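Local coordinates for protein (soluble lytic transglycosylase SLT70) (Escherichia coli, PDB 1QSA), which cleaves the glycosidic bonds between N-acetylmuramic acid and N-acetylglucosamine in peptidoglycan, leaving a 1,6-anhydro bond in the muramic acid residue, at residues A[422-425]-A[431-434]; A[427-432]-A[448-453]. One frame throughout, in Å; residues are numbered along the deposited sequence.

Contact 1. Residues A[422-425]-A[431-434]; sequences YAFN and LSVQ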
loop_
_atom_site.group_PDB
_atom_site.type_symbol
_atom_site.label_atom_id
_atom_site.label_comp_id
_atom_site.label_asym_id
_atom_site.label_seq_id
_atom_site.Cartn_x
_atom_site.Cartn_y
_atom_site.Cartn_z
ATOM N N TYR A 422 1.730 -4.103 -25.931
ATOM C CA TYR A 422 3.052 -4.550 -26.384
ATOM C C TYR A 422 3.632 -5.504 -25.320
ATOM O O TYR A 422 4.126 -6.580 -25.636
ATOM C CB TYR A 422 3.980 -3.352 -26.571
ATOM C CG TYR A 422 5.326 -3.718 -27.134
ATOM C CD1 TYR A 422 5.515 -3.833 -28.506
ATOM C CD2 TYR A 422 6.417 -3.937 -26.293
ATOM C CE1 TYR A 422 6.767 -4.158 -29.034
ATOM C CE2 TYR A 422 7.679 -4.265 -26.813
ATOM C CZ TYR A 422 7.838 -4.373 -28.183
ATOM O OH TYR A 422 9.069 -4.702 -28.713
ATOM N N ALA A 423 3.507 -5.120 -24.052
ATOM C CA ALA A 423 3.985 -5.955 -22.948
ATOM C C ALA A 423 3.192 -7.266 -22.926
ATOM O O ALA A 423 3.772 -8.345 -22.846
ATOM C CB ALA A 423 3.827 -5.202 -21.636
ATOM N N PHE A 424 1.866 -7.158 -23.028
ATOM C CA PHE A 424 0.969 -8.315 -23.056
ATOM C C PHE A 424 1.367 -9.277 -24.194
ATOM O O PHE A 424 1.464 -10.481 -23.980
ATOM C CB PHE A 424 -0.493 -7.828 -23.213
ATOM C CG PHE A 424 -1.510 -8.936 -23.316
ATOM C CD1 PHE A 424 -2.127 -9.444 -22.172
ATOM C CD2 PHE A 424 -1.865 -9.470 -24.560
ATOM C CE1 PHE A 424 -3.082 -10.467 -22.262
ATOM C CE2 PHE A 424 -2.824 -10.496 -24.657
ATOM C CZ PHE A 424 -3.431 -10.995 -23.504
ATOM N N ASN A 425 1.636 -8.735 -25.385
ATOM C CA ASN A 425 2.030 -9.560 -26.536
ATOM C C ASN A 425 3.356 -10.292 -26.327
ATOM O O ASN A 425 3.594 -11.355 -26.914
ATOM C CB ASN A 425 2.109 -8.711 -27.806
ATOM C CG ASN A 425 0.746 -8.250 -28.293
ATOM O OD1 ASN A 425 -0.282 -8.778 -27.884
ATOM N ND2 ASN A 425 0.735 -7.250 -29.160
ATOM N N LEU A 431 4.435 -6.098 -16.536
ATOM C CA LEU A 431 4.509 -4.816 -17.223
ATOM C C LEU A 431 3.169 -4.439 -17.842
ATOM O O LEU A 431 2.801 -3.268 -17.869
ATOM C CB LEU A 431 5.626 -4.827 -18.281
ATOM C CG LEU A 431 7.004 -5.173 -17.702
ATOM C CD1 LEU A 431 8.080 -4.994 -18.794
ATOM C CD2 LEU A 431 7.307 -4.253 -16.501
ATOM N N SER A 432 2.438 -5.434 -18.332
ATOM C CA SER A 432 1.120 -5.191 -18.909
ATOM C C SER A 432 0.215 -4.590 -17.829
ATOM O O SER A 432 -0.400 -3.548 -18.044
ATOM C CB SER A 432 0.523 -6.504 -19.440
ATOM O OG SER A 432 -0.808 -6.337 -19.912
ATOM N N VAL A 433 0.183 -5.212 -16.649
ATOM C CA VAL A 433 -0.664 -4.691 -15.559
ATOM C C VAL A 433 -0.191 -3.292 -15.133
ATOM O O VAL A 433 -0.991 -2.361 -14.958
ATOM C CB VAL A 433 -0.678 -5.651 -14.318
ATOM C CG1 VAL A 433 -1.425 -4.992 -13.153
ATOM C CG2 VAL A 433 -1.365 -6.987 -14.666
ATOM N N GLN A 434 1.124 -3.116 -15.045
ATOM C CA GLN A 434 1.693 -1.835 -14.639
ATOM C C GLN A 434 1.285 -0.689 -15.566
ATOM O O GLN A 434 0.996 0.421 -15.106
ATOM C CB GLN A 434 3.218 -1.970 -14.551
ATOM C CG GLN A 434 3.933 -0.765 -13.948
ATOM C CD GLN A 434 5.447 -0.898 -13.987
ATOM O OE1 GLN A 434 5.984 -1.993 -14.123
ATOM N NE2 GLN A 434 6.141 0.226 -13.843
#
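With chi1 at 175°, the Ser432 hydroxyl lies opposite its own N and reaches across to Phe424, whose CB faces the serine by its place on the backbone; CG of Phe424 is trans to its own N (chi1 177°), a turn that carries the ring off from the contact. OG of Ser432 rests 3.6 Å from CB of Phe424 and lies near the plane of the phenyl ring at its edge, 4.1 Å from CD1. This is van der Waals contact; the polar need of the buried hydroxyl is met by a hydrogen bond with the backbone O of Glu447. CB of Ser432 also packs on the opposing backbone, 3.9 Å from the N of Phe424. The segments belong to consecutive helices, 413-425 and 429-438, of the all-helical superhelix, joined by a very short connection and packed side by side within the L domain. The small Ala423 and Ser432 are consistent with the close approach, their CA atoms 5.0 Å apart. The methyl CB of Ala423 points at the other helix and sits 3.6 Å from the backbone N of Ser432, and it touches CB of Leu431 at 3.8 Å. From there the isobutyl group of Leu431 continues to Val388 and Met392 of helix 383-393, whereas Trp404 of helix 397-408 covers Ala423.

Contact 2. Residues A[427-432]-A[448-453]; sequences QWWDLS and RFPLAY. With SO4 (sulfate ion), chain B; SO4 (sulfate ion), chain H.
Apolar packing centres on the indole of Trp429, which meets Pro450, Ala452 and Tyr453. The methyl of Ala452 sits over one face in a CH-pi contact, CB 3.7 Å from the centroid of the five-membered ring and 25° off its normal. CA of Gln427 lies against the opposite face, toward the rim, and the ring is held between the two residues. Pro450 approaches obliquely at the benzene part, its CB only 3.2 Å from CE3 of Trp429, a tight fit. In the aromatic pair, the edge of Trp429 is turned toward the face of Tyr453, with planes at 63° and 5.8 Å between the centroids of the five-membered and phenol rings. The polar link is indirect: a water in the indole plane accepts from NE1 of Trp429 at 2.8 Å and from the backbone N of Tyr453 at 3.1 Å. Replacing Trp429 by alanine is likely to open a gap beside Pro450 and the Ala452 methyl and to take one donor from the water. Hydrogen bonds to two sulfate ions, probably from the crystallisation liquor, lie apart from the indole. Arg448 grips the chain B ion with two prongs, NH1 to O2 at 2.8 Å and NH2 to O4 at 3.0 Å, the latter nearly straight (175°); NH2 also donates to O1 of the chain H sulfate at 2.8 Å. CE2 of Phe449 lies over the guanidinium face. The Trp429 contacts pack the start of helix 429-438 against the linker between helices 445-448 and 454-461, probably near the junction of the helical L domain and the lysozyme-like domain.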
loop_
_atom_site.group_PDB
_atom_site.type_symbol
_atom_site.label_atom_id
_atom_site.label_comp_id
_atom_site.label_asym_id
_atom_site.label_seq_id
_atom_site.Cartn_x
_atom_site.Cartn_y
_atom_site.Cartn_z
ATOM N N GLN A 427 4.319 -11.364 -23.364
ATOM C CA GLN A 427 4.151 -12.127 -22.135
ATOM C C GLN A 427 4.885 -11.532 -20.931
ATOM O O GLN A 427 5.321 -12.267 -20.035
ATOM C CB GLN A 427 4.479 -13.612 -22.338
ATOM C CG GLN A 427 3.604 -14.230 -23.403
ATOM C CD GLN A 427 3.635 -15.737 -23.408
ATOM O OE1 GLN A 427 4.467 -16.366 -22.742
ATOM N NE2 GLN A 427 2.729 -16.335 -24.164
ATOM N N TRP A 428 5.013 -10.206 -20.931
ATOM C CA TRP A 428 5.614 -9.456 -19.816
ATOM C C TRP A 428 4.359 -9.070 -19.015
ATOM O O TRP A 428 3.903 -7.916 -19.037
ATOM C CB TRP A 428 6.317 -8.193 -20.321
ATOM C CG TRP A 428 7.502 -8.446 -21.241
ATOM C CD1 TRP A 428 8.210 -9.604 -21.383
ATOM C CD2 TRP A 428 8.109 -7.489 -22.120
ATOM N NE1 TRP A 428 9.231 -9.425 -22.299
ATOM C CE2 TRP A 428 9.190 -8.138 -22.764
ATOM C CE3 TRP A 428 7.844 -6.147 -22.427
ATOM C CZ2 TRP A 428 10.011 -7.483 -23.704
ATOM C CZ3 TRP A 428 8.662 -5.494 -23.365
ATOM C CH2 TRP A 428 9.731 -6.174 -23.988
ATOM N N TRP A 429 3.798 -10.067 -18.327
ATOM C CA TRP A 429 2.529 -9.906 -17.597
ATOM C C TRP A 429 2.521 -8.780 -16.581
ATOM O O TRP A 429 1.548 -8.012 -16.506
ATOM C CB TRP A 429 2.126 -11.224 -16.940
ATOM C CG TRP A 429 2.270 -12.421 -17.859
ATOM C CD1 TRP A 429 3.018 -13.542 -17.626
ATOM C CD2 TRP A 429 1.612 -12.630 -19.118
ATOM N NE1 TRP A 429 2.851 -14.437 -18.651
ATOM C CE2 TRP A 429 1.992 -13.907 -19.578
ATOM C CE3 TRP A 429 0.737 -11.859 -19.901
ATOM C CZ2 TRP A 429 1.523 -14.445 -20.783
ATOM C CZ3 TRP A 429 0.266 -12.399 -21.116
ATOM C CH2 TRP A 429 0.663 -13.680 -21.536
ATOM N N ASP A 430 3.574 -8.711 -15.765
ATOM C CA ASP A 430 3.653 -7.625 -14.791
ATOM C C ASP A 430 3.692 -6.235 -15.440
ATOM O O ASP A 430 3.039 -5.298 -14.969
ATOM C CB ASP A 430 4.797 -7.816 -13.775
ATOM C CG ASP A 430 6.120 -8.219 -14.392
ATOM O OD1 ASP A 430 6.312 -8.206 -15.625
ATOM O OD2 ASP A 430 7.002 -8.589 -13.597
ATOM N N LEU A 431 4.435 -6.098 -16.536
ATOM C CA LEU A 431 4.509 -4.816 -17.223
ATOM C C LEU A 431 3.169 -4.439 -17.842
ATOM O O LEU A 431 2.801 -3.268 -17.869
ATOM C CB LEU A 431 5.626 -4.827 -18.281
ATOM C CG LEU A 431 7.004 -5.173 -17.702
ATOM C CD1 LEU A 431 8.080 -4.994 -18.794
ATOM C CD2 LEU A 431 7.307 -4.253 -16.501
ATOM N N SER A 432 2.438 -5.434 -18.332
ATOM C CA SER A 432 1.120 -5.191 -18.909
ATOM C C SER A 432 0.215 -4.590 -17.829
ATOM O O SER A 432 -0.400 -3.548 -18.044
ATOM C CB SER A 432 0.523 -6.504 -19.440
ATOM O OG SER A 432 -0.808 -6.337 -19.912
ATOM N N ARG A 448 -5.275 -6.068 -18.162
ATOM C CA ARG A 448 -5.267 -5.990 -16.701
ATOM C C ARG A 448 -5.270 -7.384 -16.057
ATOM O O ARG A 448 -4.819 -7.545 -14.921
ATOM C CB ARG A 448 -6.518 -5.258 -16.178
ATOM C CG ARG A 448 -6.620 -3.760 -16.547
ATOM C CD ARG A 448 -7.840 -3.100 -15.859
ATOM N NE ARG A 448 -7.700 -3.127 -14.412
ATOM C CZ ARG A 448 -8.713 -3.222 -13.551
ATOM N NH1 ARG A 448 -9.975 -3.219 -13.979
ATOM N NH2 ARG A 448 -8.467 -3.279 -12.252
ATOM N N PHE A 449 -5.811 -8.379 -16.759
ATOM C CA PHE A 449 -5.918 -9.719 -16.193
ATOM C C PHE A 449 -5.398 -10.769 -17.151
ATOM O O PHE A 449 -6.138 -11.652 -17.593
ATOM C CB PHE A 449 -7.387 -9.965 -15.807
ATOM C CG PHE A 449 -7.899 -8.977 -14.797
ATOM C CD1 PHE A 449 -7.500 -9.074 -13.461
ATOM C CD2 PHE A 449 -8.665 -7.873 -15.199
ATOM C CE1 PHE A 449 -7.844 -8.074 -12.539
ATOM C CE2 PHE A 449 -9.014 -6.870 -14.292
ATOM C CZ PHE A 449 -8.600 -6.967 -12.957
ATOM N N PRO A 450 -4.083 -10.731 -17.429
ATOM C CA PRO A 450 -3.477 -11.694 -18.346
ATOM C C PRO A 450 -3.435 -13.109 -17.779
ATOM O O PRO A 450 -3.353 -13.278 -16.559
ATOM C CB PRO A 450 -2.068 -11.138 -18.529
ATOM C CG PRO A 450 -1.769 -10.523 -17.185
ATOM C CD PRO A 450 -3.067 -9.802 -16.881
ATOM N N LEU A 451 -3.467 -14.112 -18.661
ATOM C CA LEU A 451 -3.404 -15.515 -18.253
ATOM C C LEU A 451 -1.952 -15.898 -17.984
ATOM O O LEU A 451 -1.368 -16.753 -18.663
ATOM C CB LEU A 451 -4.008 -16.424 -19.330
ATOM C CG LEU A 451 -5.493 -16.173 -19.597
ATOM C CD1 LEU A 451 -5.983 -17.117 -20.695
ATOM C CD2 LEU A 451 -6.309 -16.360 -18.322
ATOM N N ALA A 452 -1.399 -15.287 -16.947
ATOM C CA ALA A 452 -0.005 -15.489 -16.560
ATOM C C ALA A 452 0.312 -16.856 -15.949
ATOM O O ALA A 452 -0.467 -17.383 -15.142
ATOM C CB ALA A 452 0.399 -14.392 -15.610
ATOM N N TYR A 453 1.434 -17.445 -16.372
ATOM C CA TYR A 453 1.905 -18.738 -15.883
ATOM C C TYR A 453 0.780 -19.770 -15.978
ATOM O O TYR A 453 0.625 -20.616 -15.104
ATOM C CB TYR A 453 2.386 -18.589 -14.419
ATOM C CG TYR A 453 3.422 -17.503 -14.242
ATOM C CD1 TYR A 453 4.769 -17.759 -14.522
ATOM C CD2 TYR A 453 3.058 -16.218 -13.833
ATOM C CE1 TYR A 453 5.730 -16.760 -14.403
ATOM C CE2 TYR A 453 4.010 -15.208 -13.711
ATOM C CZ TYR A 453 5.348 -15.496 -14.002
ATOM O OH TYR A 453 6.305 -14.517 -13.898
HETATM S S SO4 B . -12.153 -3.790 -10.868
HETATM O O1 SO4 B . -12.787 -4.970 -10.246
HETATM O O2 SO4 B . -12.189 -3.932 -12.337
HETATM O O3 SO4 B . -12.914 -2.595 -10.465
HETATM O O4 SO4 B . -10.759 -3.642 -10.411
HETATM S S SO4 H . -5.427 -2.912 -10.048
HETATM O O1 SO4 H . -6.692 -3.671 -10.067
HETATM O O2 SO4 H . -5.397 -2.031 -8.866
HETATM O O3 SO4 H . -4.296 -3.853 -9.987
HETATM O O4 SO4 H . -5.329 -2.101 -11.272
HETATM O O HOH W 1 3.721 -17.087 -18.461
#

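How the contacts relate
Contacts 1 and 2 sit side by side, their centres 6 Å apart, and their segments overlap at Leu431 and Ser432 of helix 429-438, which do their close packing in contact 1. Contact 1 joins that helix to the one before it; contact 2 joins its first turn to the linker that follows Arg448. Between them, a Schellman motif with Gln427 as its C-prime residue ends helix 413-425, the N of Trp428 lying 2.9 Å from the O of Ala423. The indole also packs on the Phe424 carbonyl, CZ3 of Trp429 being 3.6 Å from the O of Phe424, and Phe424 touches Pro450. Contact 1 is plain helix packing, whereas in contact 2 the side chain of Tyr453 is about 11 Å from that of Glu478, the predicted active-site residue.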